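Local coordinates for G protein alpha subunit (Entamoeba histolytica, PDB 4FID), which binds guanine nucleotides as the alpha subunit of a heterotrimeric G protein, and probably relays transmembrane signals as a GTPase switch, at residues Ala188-Ser193 against Lys231-Asn236; Gln279-Asn284 against Lys301-Pro306; Met9-Gly14 against Ile166-Gln171. All blocks are in the same frame, centred on the assembly; numbering follows the deposited sequence.

Interaction 1 (Ala188-Ser193 against Lys231-Asn236); sequences AIFVTS and KLIFLN. With GDP (guanosine-5'-diphosphate), chain C.
Ala-188 to Ser-193 and Lys-231 to Asn-236 run as parallel neighbouring strands, their axes 4.6 Å apart at closest approach and 22° apart in direction, joined by a ladder of five backbone hydrogen bonds in which Phe-190 and Thr-192 both give their N-H and offer their O. The ladder's last rung is Asn-236 N to Thr-192 O, 2.6 Å. On the face that carries Ile-189, Val-191, Phe-234 and Asn-236, the methyl CG2 of Ile-189 sits over the middle of the Phe-234 ring, 3.8 Å from the centroid and 5° off the normal, a CH-pi contact; CD1 of the same isoleucine reaches the far end of the ring at CZ. Val-191 CG1 lies beside Asn-236 CB at 3.8 Å. With CG anti to the backbone N (chi1 -165°), the Asn-236 amide is carried to the guanine, where ND2 donates to N7 of GDP at 2.9 Å. Bonds from Thr-307 and Ala-309 to OD1, and from ND2 to Ser-16 O, would fix the rotation of this amide. The other face pairs Thr-192 CG2 with Leu-235 CD2 at 3.7 Å and sets Ile-233 CG2 at the edge of the Phe-190 ring. Helices 209-222 and 263-275 pack on that second face, while strands 6-12 and 301-307 flank the pair within the sheet.

Interaction 2 (Gln279-Asn284 against Lys301-Pro306); sequences QTEEMN and KVYTNP
Glu-281 lies alongside Tyr-303, both side chains leaving the same face of the sheet, and it loses more surface to this contact than any other residue of the two segments. A chi1 of 178° swings its extended chain away from its own amide and past the ring: CD comes to 3.7 Å from Tyr-303 CE2, OE1 lies at the ring edge in its plane, and carboxylate and ring planes are 66° apart. The other oxygen, OE2, faces Lys-301 NZ at 3.6 Å, a rather long salt bridge. Lys-301 bends at chi3 to bring NZ there, while its CG lies over one face of the Tyr-303 ring, displaced toward the rim. The two strands carrying these side chains are parallel, 4.5 Å apart at the axes; Glu-281 N donates to Val-302 O at 2.8 Å and Glu-281 O accepts from Thr-304 N. In the strand order of the Ras-like sheet, 279-282 is the outermost strand at this end, consistent with the exposure of Gln-279 and Glu-282. Asn-305, the second large contributor and still in its strand, meets the loop that follows Glu-282. Its ND2 donates to Asn-284 OD1 at 3.1 Å, but the donor stands above the carbonyl plane and misses the lone pairs, and Asn-284 is poorly ordered, so the bond carries little weight. CB of Asn-305 also meets CG and SE of selenomethionine Met-283, whose N donates to Thr-304 O at 3.0 Å. Beyond them, Val-325 of helix 312-332 touches both Met-283 and Tyr-303.

Interaction 3 (Met9-Gly14 against Ile166-Gln171); sequences MLLGSG and IDVGGQ. With GDP (guanosine-5'-diphosphate), chain C.
A chi1 of 178° stretches the selenomethionine Met-9 across to Val-168, its CG lying 3.9 Å from Val-168 CG2; a bend at chi3 then turns CE toward Ile-166 CG2, 4.2 Å away. Val-168 puts CG2 opposite its carbonyl carbon, and CD1 of Leu-11 lies 3.9 Å from this same Val-168 CG2. Although the CB of Leu-11 points away from segment 166-171, the end of its side chain turns back, and the two side chains lie alongside each other. The backbones pair in parallel, with Leu-10 bonded through both its polar atoms: N to Ile-166 O at 2.8 Å, and O from Val-168 N at 3.1 Å. Past this rung the segments diverge, CA atoms of Leu-11 and Val-168 being already 5.8 Å apart. On the opposite face Asp-167 forms a salt bridge through OD2 with Lys-18, a GDP-binding residue, while Ala-22 of helix 18-28 touches Leu-10 and Asp-167. Both strands end on the same side of the sheet. Segment 9-14 turns to the phosphates, Gly-14 CA approaching O2B of GDP at 3.6 Å, in what is probably the P-loop (Walker A) beginning at Gly-12. Segment 168-171 passes farther off, Gly-169 CA being 6.9 Å from O2B; its Asp-Val-Gly-Gly-Gln sequence, predicted to bind GTP, opens switch II in G-alpha proteins, a pairing characteristic of the P-loop GTPase fold.

Overall arrangement
From the N terminus, strand 6-12 comes first: interaction 3 joins it to strand 162-167, closing a loop of 151 intervening residues, 71 of them helical. Interaction 1 then closes 37 residues, 14 of them helical, and interaction 2 closes 16, so the three follow in series with no nesting or crossing. The three pairs lie next to one another in one sheet, ordered 162-167, 6-12, 187-193, 230-236, 301-307, 279-282. Probable backbone bonds stitch them together: Ile-189 N to Met-9 O between interactions 1 and 3, and Ile-233 N to Tyr-303 O between 1 and 2. Interactions 1 and 3 both reach GDP; interaction 2 finishes the sheet at one edge, its centre about 20 Å from that of interaction 3.

Interaction 1 (Ala188-Ser193 against Lys231-Asn236)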
loop_
_atom_site.group_PDB
_atom_site.type_symbol
_atom_site.label_atom_id
_atom_site.label_comp_id
_atom_site.label_asym_id
_atom_site.label_seq_id
_atom_site.Cartn_x
_atom_site.Cartn_y
_atom_site.Cartn_z
ATOM N N ALA A 188 6.863 16.765 2.663
ATOM C CA ALA A 188 5.622 16.134 2.274
ATOM C C ALA A 188 5.959 14.916 1.416
ATOM O O ALA A 188 6.620 15.040 0.411
ATOM C CB ALA A 188 4.763 17.122 1.504
ATOM N N ILE A 189 5.541 13.734 1.837
ATOM C CA ILE A 189 5.793 12.540 1.053
ATOM C C ILE A 189 4.509 12.059 0.360
ATOM O O ILE A 189 3.534 11.700 1.020
ATOM C CB ILE A 189 6.364 11.422 1.939
ATOM C CG1 ILE A 189 7.664 11.892 2.606
ATOM C CG2 ILE A 189 6.593 10.146 1.125
ATOM C CD1 ILE A 189 8.432 10.783 3.330
ATOM N N PHE A 190 4.503 12.067 -0.971
ATOM C CA PHE A 190 3.346 11.584 -1.717
ATOM C C PHE A 190 3.553 10.126 -2.128
ATOM O O PHE A 190 4.521 9.798 -2.808
ATOM C CB PHE A 190 3.071 12.457 -2.956
ATOM C CG PHE A 190 1.888 12.004 -3.773
ATOM C CD1 PHE A 190 0.588 12.268 -3.350
ATOM C CD2 PHE A 190 2.071 11.319 -4.968
ATOM C CE1 PHE A 190 -0.517 11.858 -4.099
ATOM C CE2 PHE A 190 0.971 10.891 -5.726
ATOM C CZ PHE A 190 -0.324 11.173 -5.291
ATOM N N VAL A 191 2.636 9.261 -1.705
ATOM C CA VAL A 191 2.700 7.855 -2.034
ATOM C C VAL A 191 1.693 7.522 -3.111
ATOM O O VAL A 191 0.531 7.972 -3.065
ATOM C CB VAL A 191 2.376 6.974 -0.818
ATOM C CG1 VAL A 191 2.771 5.493 -1.102
ATOM C CG2 VAL A 191 3.061 7.503 0.418
ATOM N N THR A 192 2.134 6.717 -4.075
ATOM C CA THR A 192 1.243 6.243 -5.118
ATOM C C THR A 192 1.557 4.785 -5.493
ATOM O O THR A 192 2.695 4.317 -5.404
ATOM C CB THR A 192 1.259 7.173 -6.366
ATOM O OG1 THR A 192 0.177 6.829 -7.253
ATOM C CG2 THR A 192 2.600 7.068 -7.114
ATOM N N SER A 193 0.520 4.067 -5.884
ATOM C CA SER A 193 0.638 2.676 -6.237
ATOM C C SER A 193 0.977 2.589 -7.707
ATOM O O SER A 193 0.266 3.132 -8.545
ATOM C CB SER A 193 -0.698 1.980 -5.979
ATOM O OG SER A 193 -0.606 0.589 -6.224
ATOM N N LYS A 231 9.492 17.899 -1.410
ATOM C CA LYS A 231 8.512 17.009 -2.009
ATOM C C LYS A 231 9.161 15.704 -2.463
ATOM O O LYS A 231 10.049 15.698 -3.330
ATOM C CB LYS A 231 7.845 17.703 -3.193
ATOM C CG LYS A 231 7.435 19.154 -2.937
ATOM C CD LYS A 231 6.366 19.260 -1.857
ATOM C CE LYS A 231 5.653 20.587 -1.969
ATOM N NZ LYS A 231 6.602 21.724 -2.053
ATOM N N LEU A 232 8.705 14.603 -1.882
ATOM C CA LEU A 232 9.187 13.274 -2.225
ATOM C C LEU A 232 8.032 12.473 -2.774
ATOM O O LEU A 232 6.890 12.665 -2.357
ATOM C CB LEU A 232 9.708 12.554 -0.972
ATOM C CG LEU A 232 11.169 12.770 -0.572
ATOM C CD1 LEU A 232 11.475 14.266 -0.465
ATOM C CD2 LEU A 232 11.526 12.023 0.729
ATOM N N ILE A 233 8.316 11.550 -3.683
ATOM C CA ILE A 233 7.285 10.648 -4.164
ATOM C C ILE A 233 7.739 9.231 -3.949
ATOM O O ILE A 233 8.825 8.865 -4.389
ATOM C CB ILE A 233 7.009 10.831 -5.660
ATOM C CG1 ILE A 233 6.418 12.198 -5.928
ATOM C CG2 ILE A 233 6.017 9.782 -6.156
ATOM C CD1 ILE A 233 6.042 12.370 -7.368
ATOM N N PHE A 234 6.916 8.427 -3.286
ATOM C CA PHE A 234 7.207 7.004 -3.177
ATOM C C PHE A 234 6.342 6.294 -4.190
ATOM O O PHE A 234 5.118 6.281 -4.090
ATOM C CB PHE A 234 6.923 6.439 -1.773
ATOM C CG PHE A 234 7.918 6.857 -0.711
ATOM C CD1 PHE A 234 9.015 7.650 -1.021
ATOM C CD2 PHE A 234 7.741 6.448 0.612
ATOM C CE1 PHE A 234 9.923 8.041 -0.031
ATOM C CE2 PHE A 234 8.637 6.821 1.607
ATOM C CZ PHE A 234 9.738 7.626 1.281
ATOM N N LEU A 235 6.981 5.726 -5.189
ATOM C CA LEU A 235 6.277 4.944 -6.178
ATOM C C LEU A 235 6.186 3.549 -5.593
ATOM O O LEU A 235 7.121 2.746 -5.675
ATOM C CB LEU A 235 7.057 4.963 -7.491
ATOM C CG LEU A 235 7.262 6.416 -7.946
ATOM C CD1 LEU A 235 8.481 6.573 -8.877
ATOM C CD2 LEU A 235 6.000 6.949 -8.605
ATOM N N ASN A 236 5.052 3.266 -4.984
ATOM C CA ASN A 236 4.937 2.096 -4.134
ATOM C C ASN A 236 4.400 0.877 -4.863
ATOM O O ASN A 236 3.794 0.989 -5.953
ATOM C CB ASN A 236 4.048 2.421 -2.940
ATOM C CG ASN A 236 4.169 1.406 -1.841
ATOM O OD1 ASN A 236 5.271 0.947 -1.526
ATOM N ND2 ASN A 236 3.033 1.059 -1.228
HETATM P PB GDP C . -3.962 3.588 2.520
HETATM O O1B GDP C . -4.479 3.451 3.930
HETATM O O2B GDP C . -5.090 4.037 1.621
HETATM O O3B GDP C . -2.873 4.631 2.537
HETATM O O3A GDP C . -3.377 2.186 1.934
HETATM P PA GDP C . -3.021 0.880 2.839
HETATM O O1A GDP C . -1.715 1.058 3.585
HETATM O O2A GDP C . -4.142 0.556 3.811
HETATM O "O5'" GDP C . -2.912 -0.319 1.756
HETATM C "C5'" GDP C . -3.752 -1.471 1.873
HETATM C "C4'" GDP C . -3.076 -2.754 1.365
HETATM O "O4'" GDP C . -1.986 -2.487 0.472
HETATM C "C3'" GDP C . -2.529 -3.620 2.501
HETATM O "O3'" GDP C . -3.099 -4.942 2.419
HETATM C "C2'" GDP C . -1.021 -3.639 2.288
HETATM O "O2'" GDP C . -0.444 -4.891 2.703
HETATM C "C1'" GDP C . -0.892 -3.355 0.788
HETATM N N9 GDP C . 0.427 -2.767 0.412
HETATM C C8 GDP C . 0.900 -1.530 0.683
HETATM N N7 GDP C . 2.149 -1.356 0.170
HETATM C C5 GDP C . 2.495 -2.499 -0.451
HETATM C C6 GDP C . 3.671 -3.015 -1.198
HETATM O O6 GDP C . 4.678 -2.308 -1.385
HETATM N N1 GDP C . 3.633 -4.267 -1.667
HETATM C C2 GDP C . 2.557 -5.061 -1.496
HETATM N N2 GDP C . 2.586 -6.310 -2.012
HETATM N N3 GDP C . 1.443 -4.664 -0.827
HETATM C C4 GDP C . 1.357 -3.421 -0.293
#

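Interaction 2 (Gln279-Asn284 against Lys301-Pro306)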
loop_
_atom_site.group_PDB
_atom_site.type_symbol
_atom_site.label_atom_id
_atom_site.label_comp_id
_atom_site.label_asym_id
_atom_site.label_seq_id
_atom_site.Cartn_x
_atom_site.Cartn_y
_atom_site.Cartn_z
ATOM N N GLN A 279 11.954 19.701 -12.202
ATOM C CA GLN A 279 13.252 19.049 -12.035
ATOM C C GLN A 279 13.048 17.898 -11.057
ATOM O O GLN A 279 12.348 18.054 -10.056
ATOM C CB GLN A 279 14.306 20.032 -11.501
ATOM C CG GLN A 279 14.786 21.079 -12.515
ATOM C CD GLN A 279 15.263 22.383 -11.859
ATOM O OE1 GLN A 279 15.572 22.419 -10.661
ATOM N NE2 GLN A 279 15.321 23.462 -12.648
ATOM N N THR A 280 13.637 16.741 -11.337
ATOM C CA THR A 280 13.460 15.595 -10.448
ATOM C C THR A 280 14.768 14.889 -10.163
ATOM O O THR A 280 15.734 15.031 -10.895
ATOM C CB THR A 280 12.438 14.550 -10.996
ATOM O OG1 THR A 280 12.847 14.094 -12.289
ATOM C CG2 THR A 280 11.044 15.134 -11.090
ATOM N N GLU A 281 14.781 14.107 -9.097
ATOM C CA GLU A 281 15.976 13.401 -8.692
ATOM C C GLU A 281 15.605 12.071 -8.033
ATOM O O GLU A 281 14.863 12.041 -7.057
ATOM C CB GLU A 281 16.775 14.270 -7.722
ATOM C CG GLU A 281 18.036 13.623 -7.176
ATOM C CD GLU A 281 18.940 14.636 -6.502
ATOM O OE1 GLU A 281 19.623 14.271 -5.514
ATOM O OE2 GLU A 281 18.953 15.805 -6.959
ATOM N N GLU A 282 16.100 10.969 -8.584
ATOM C CA GLU A 282 15.943 9.691 -7.920
ATOM C C GLU A 282 16.944 9.596 -6.787
ATOM O O GLU A 282 18.123 9.830 -6.982
ATOM C CB GLU A 282 16.129 8.523 -8.886
ATOM C CG GLU A 282 15.977 7.165 -8.201
ATOM C CD GLU A 282 15.599 6.063 -9.172
ATOM O OE1 GLU A 282 15.379 6.376 -10.365
ATOM O OE2 GLU A 282 15.521 4.888 -8.746
HETATM N N MSE A 283 16.469 9.268 -5.595
HETATM C CA MSE A 283 17.343 9.151 -4.440
HETATM C C MSE A 283 18.226 7.909 -4.554
HETATM O O MSE A 283 19.235 7.794 -3.873
HETATM C CB MSE A 283 16.503 9.113 -3.170
HETATM C CG MSE A 283 15.073 9.630 -3.373
HETATM SE SE MSE A 283 14.015 9.741 -1.714
HETATM C CE MSE A 283 15.239 10.894 -0.782
ATOM N N ASN A 284 17.837 6.980 -5.421
ATOM C CA ASN A 284 18.702 5.860 -5.796
ATOM C C ASN A 284 19.683 6.282 -6.898
ATOM O O ASN A 284 19.653 5.750 -8.014
ATOM C CB ASN A 284 17.871 4.660 -6.276
ATOM C CG ASN A 284 17.242 3.877 -5.134
ATOM O OD1 ASN A 284 17.537 4.119 -3.963
ATOM N ND2 ASN A 284 16.373 2.924 -5.475
ATOM N N LYS A 301 12.211 21.100 -7.122
ATOM C CA LYS A 301 12.764 19.791 -7.430
ATOM C C LYS A 301 12.040 18.711 -6.632
ATOM O O LYS A 301 11.774 18.884 -5.450
ATOM C CB LYS A 301 14.264 19.774 -7.120
ATOM C CG LYS A 301 14.947 18.430 -7.367
ATOM C CD LYS A 301 16.422 18.443 -6.948
ATOM C CE LYS A 301 17.278 19.272 -7.904
ATOM N NZ LYS A 301 18.697 19.332 -7.464
ATOM N N VAL A 302 11.732 17.598 -7.288
ATOM C CA VAL A 302 11.000 16.496 -6.672
ATOM C C VAL A 302 11.887 15.249 -6.578
ATOM O O VAL A 302 12.475 14.805 -7.576
ATOM C CB VAL A 302 9.732 16.158 -7.496
ATOM C CG1 VAL A 302 9.054 14.931 -6.958
ATOM C CG2 VAL A 302 8.782 17.324 -7.484
ATOM N N TYR A 303 11.989 14.681 -5.383
ATOM C CA TYR A 303 12.803 13.485 -5.188
ATOM C C TYR A 303 11.927 12.233 -5.281
ATOM O O TYR A 303 10.841 12.189 -4.710
ATOM C CB TYR A 303 13.539 13.561 -3.852
ATOM C CG TYR A 303 14.439 14.770 -3.742
ATOM C CD1 TYR A 303 13.926 16.015 -3.373
ATOM C CD2 TYR A 303 15.804 14.680 -4.014
ATOM C CE1 TYR A 303 14.748 17.136 -3.267
ATOM C CE2 TYR A 303 16.634 15.794 -3.906
ATOM C CZ TYR A 303 16.100 17.015 -3.536
ATOM O OH TYR A 303 16.911 18.120 -3.442
ATOM N N THR A 304 12.386 11.230 -6.026
ATOM C CA THR A 304 11.575 10.045 -6.269
ATOM C C THR A 304 12.314 8.793 -5.864
ATOM O O THR A 304 13.541 8.731 -5.926
ATOM C CB THR A 304 11.143 9.893 -7.766
ATOM O OG1 THR A 304 12.300 9.739 -8.589
ATOM C CG2 THR A 304 10.347 11.087 -8.257
ATOM N N ASN A 305 11.552 7.785 -5.453
ATOM C CA ASN A 305 12.118 6.466 -5.228
ATOM C C ASN A 305 11.035 5.433 -5.286
ATOM O O ASN A 305 9.948 5.635 -4.760
ATOM C CB ASN A 305 12.831 6.395 -3.883
ATOM C CG ASN A 305 14.105 5.545 -3.938
ATOM O OD1 ASN A 305 14.050 4.326 -3.876
ATOM N ND2 ASN A 305 15.253 6.202 -4.034
ATOM N N PRO A 306 11.314 4.311 -5.945
ATOM C CA PRO A 306 10.298 3.266 -5.876
ATOM C C PRO A 306 10.408 2.564 -4.526
ATOM O O PRO A 306 11.475 2.565 -3.891
ATOM C CB PRO A 306 10.669 2.327 -7.036
ATOM C CG PRO A 306 12.021 2.842 -7.584
ATOM C CD PRO A 306 12.543 3.847 -6.609
#

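Interaction 3 (Met9-Gly14 against Ile166-Gln171)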
loop_
_atom_site.group_PDB
_atom_site.type_symbol
_atom_site.label_atom_id
_atom_site.label_comp_id
_atom_site.label_asym_id
_atom_site.label_seq_id
_atom_site.Cartn_x
_atom_site.Cartn_y
_atom_site.Cartn_z
HETATM N N MSE A 9 4.837 14.613 6.471
HETATM C CA MSE A 9 3.419 14.404 6.207
HETATM C C MSE A 9 3.238 13.402 5.075
HETATM O O MSE A 9 3.786 13.601 3.987
HETATM C CB MSE A 9 2.765 15.736 5.850
HETATM C CG MSE A 9 1.304 15.624 5.504
HETATM SE SE MSE A 9 0.386 17.340 5.208
HETATM C CE MSE A 9 0.131 17.952 7.051
ATOM N N LEU A 10 2.497 12.321 5.330
ATOM C CA LEU A 10 2.184 11.351 4.283
ATOM C C LEU A 10 0.859 11.672 3.625
ATOM O O LEU A 10 -0.168 11.740 4.296
ATOM C CB LEU A 10 2.113 9.931 4.837
ATOM C CG LEU A 10 3.434 9.273 5.241
ATOM C CD1 LEU A 10 3.180 7.839 5.621
ATOM C CD2 LEU A 10 4.460 9.371 4.127
ATOM N N LEU A 11 0.896 11.871 2.310
ATOM C CA LEU A 11 -0.302 12.011 1.476
ATOM C C LEU A 11 -0.404 10.882 0.473
ATOM O O LEU A 11 0.584 10.272 0.115
ATOM C CB LEU A 11 -0.291 13.326 0.690
ATOM C CG LEU A 11 -0.605 14.697 1.345
ATOM C CD1 LEU A 11 -1.622 14.627 2.461
ATOM C CD2 LEU A 11 0.652 15.381 1.831
ATOM N N GLY A 12 -1.600 10.632 -0.035
ATOM C CA GLY A 12 -1.719 9.736 -1.153
ATOM C C GLY A 12 -3.150 9.491 -1.486
ATOM O O GLY A 12 -4.005 9.969 -0.786
ATOM N N SER A 13 -3.400 8.758 -2.564
ATOM C CA SER A 13 -4.731 8.255 -2.863
ATOM C C SER A 13 -4.994 7.034 -2.007
ATOM O O SER A 13 -4.210 6.707 -1.102
ATOM C CB SER A 13 -4.854 7.892 -4.336
ATOM O OG SER A 13 -4.686 9.051 -5.131
ATOM N N GLY A 14 -6.105 6.367 -2.286
ATOM C CA GLY A 14 -6.456 5.164 -1.564
ATOM C C GLY A 14 -5.790 3.950 -2.171
ATOM O O GLY A 14 -5.710 3.816 -3.398
ATOM N N ILE A 166 2.856 12.750 10.250
ATOM C CA ILE A 166 1.431 13.041 10.135
ATOM C C ILE A 166 0.864 12.284 8.962
ATOM O O ILE A 166 1.195 12.582 7.816
ATOM C CB ILE A 166 1.174 14.531 9.893
ATOM C CG1 ILE A 166 1.827 15.365 11.005
ATOM C CG2 ILE A 166 -0.369 14.804 9.737
ATOM C CD1 ILE A 166 1.953 16.827 10.680
ATOM N N ASP A 167 0.018 11.294 9.247
ATOM C CA ASP A 167 -0.578 10.447 8.200
ATOM C C ASP A 167 -1.989 10.940 7.874
ATOM O O ASP A 167 -2.917 10.750 8.661
ATOM C CB ASP A 167 -0.585 8.983 8.656
ATOM C CG ASP A 167 -1.266 8.052 7.673
ATOM O OD1 ASP A 167 -1.459 6.876 8.044
ATOM O OD2 ASP A 167 -1.615 8.465 6.542
ATOM N N VAL A 168 -2.144 11.594 6.727
ATOM C CA VAL A 168 -3.433 12.176 6.362
ATOM C C VAL A 168 -4.250 11.227 5.494
ATOM O O VAL A 168 -3.872 10.943 4.371
ATOM C CB VAL A 168 -3.269 13.502 5.597
ATOM C CG1 VAL A 168 -4.619 14.153 5.415
ATOM C CG2 VAL A 168 -2.322 14.445 6.321
ATOM N N GLY A 169 -5.368 10.734 6.015
ATOM C CA GLY A 169 -6.230 9.847 5.251
ATOM C C GLY A 169 -7.516 10.539 4.816
ATOM O O GLY A 169 -7.485 11.708 4.423
ATOM N N GLY A 170 -8.637 9.815 4.869
ATOM C CA GLY A 170 -9.950 10.373 4.573
ATOM C C GLY A 170 -10.246 10.696 3.115
ATOM O O GLY A 170 -9.400 10.521 2.232
ATOM N N GLN A 171 -11.462 11.172 2.863
ATOM C CA GLN A 171 -11.874 11.553 1.518
ATOM C C GLN A 171 -11.043 12.728 1.053
ATOM O O GLN A 171 -10.536 13.491 1.872
ATOM C CB GLN A 171 -13.346 11.968 1.501
ATOM C CG GLN A 171 -14.328 10.869 1.855
ATOM C CD GLN A 171 -15.715 11.145 1.308
ATOM O OE1 GLN A 171 -16.397 12.069 1.750
ATOM N NE2 GLN A 171 -16.137 10.342 0.335
HETATM P PB GDP C . -3.962 3.588 2.520
HETATM O O1B GDP C . -4.479 3.451 3.930
HETATM O O2B GDP C . -5.090 4.037 1.621
HETATM O O3B GDP C . -2.873 4.631 2.537
HETATM O O3A GDP C . -3.377 2.186 1.934
HETATM P PA GDP C . -3.021 0.880 2.839
HETATM O O1A GDP C . -1.715 1.058 3.585
HETATM O O2A GDP C . -4.142 0.556 3.811
HETATM O "O5'" GDP C . -2.912 -0.319 1.756
HETATM C "C5'" GDP C . -3.752 -1.471 1.873
HETATM C "C4'" GDP C . -3.076 -2.754 1.365
HETATM O "O4'" GDP C . -1.986 -2.487 0.472
HETATM C "C3'" GDP C . -2.529 -3.620 2.501
HETATM O "O3'" GDP C . -3.099 -4.942 2.419
HETATM C "C2'" GDP C . -1.021 -3.639 2.288
HETATM O "O2'" GDP C . -0.444 -4.891 2.703
HETATM C "C1'" GDP C . -0.892 -3.355 0.788
HETATM N N9 GDP C . 0.427 -2.767 0.412
HETATM C C8 GDP C . 0.900 -1.530 0.683
HETATM N N7 GDP C . 2.149 -1.356 0.170
HETATM C C5 GDP C . 2.495 -2.499 -0.451
HETATM C C6 GDP C . 3.671 -3.015 -1.198
HETATM O O6 GDP C . 4.678 -2.308 -1.385
HETATM N N1 GDP C . 3.633 -4.267 -1.667
HETATM C C2 GDP C . 2.557 -5.061 -1.496
HETATM N N2 GDP C . 2.586 -6.310 -2.012
HETATM N N3 GDP C . 1.443 -4.664 -0.827
HETATM C C4 GDP C . 1.357 -3.421 -0.293
#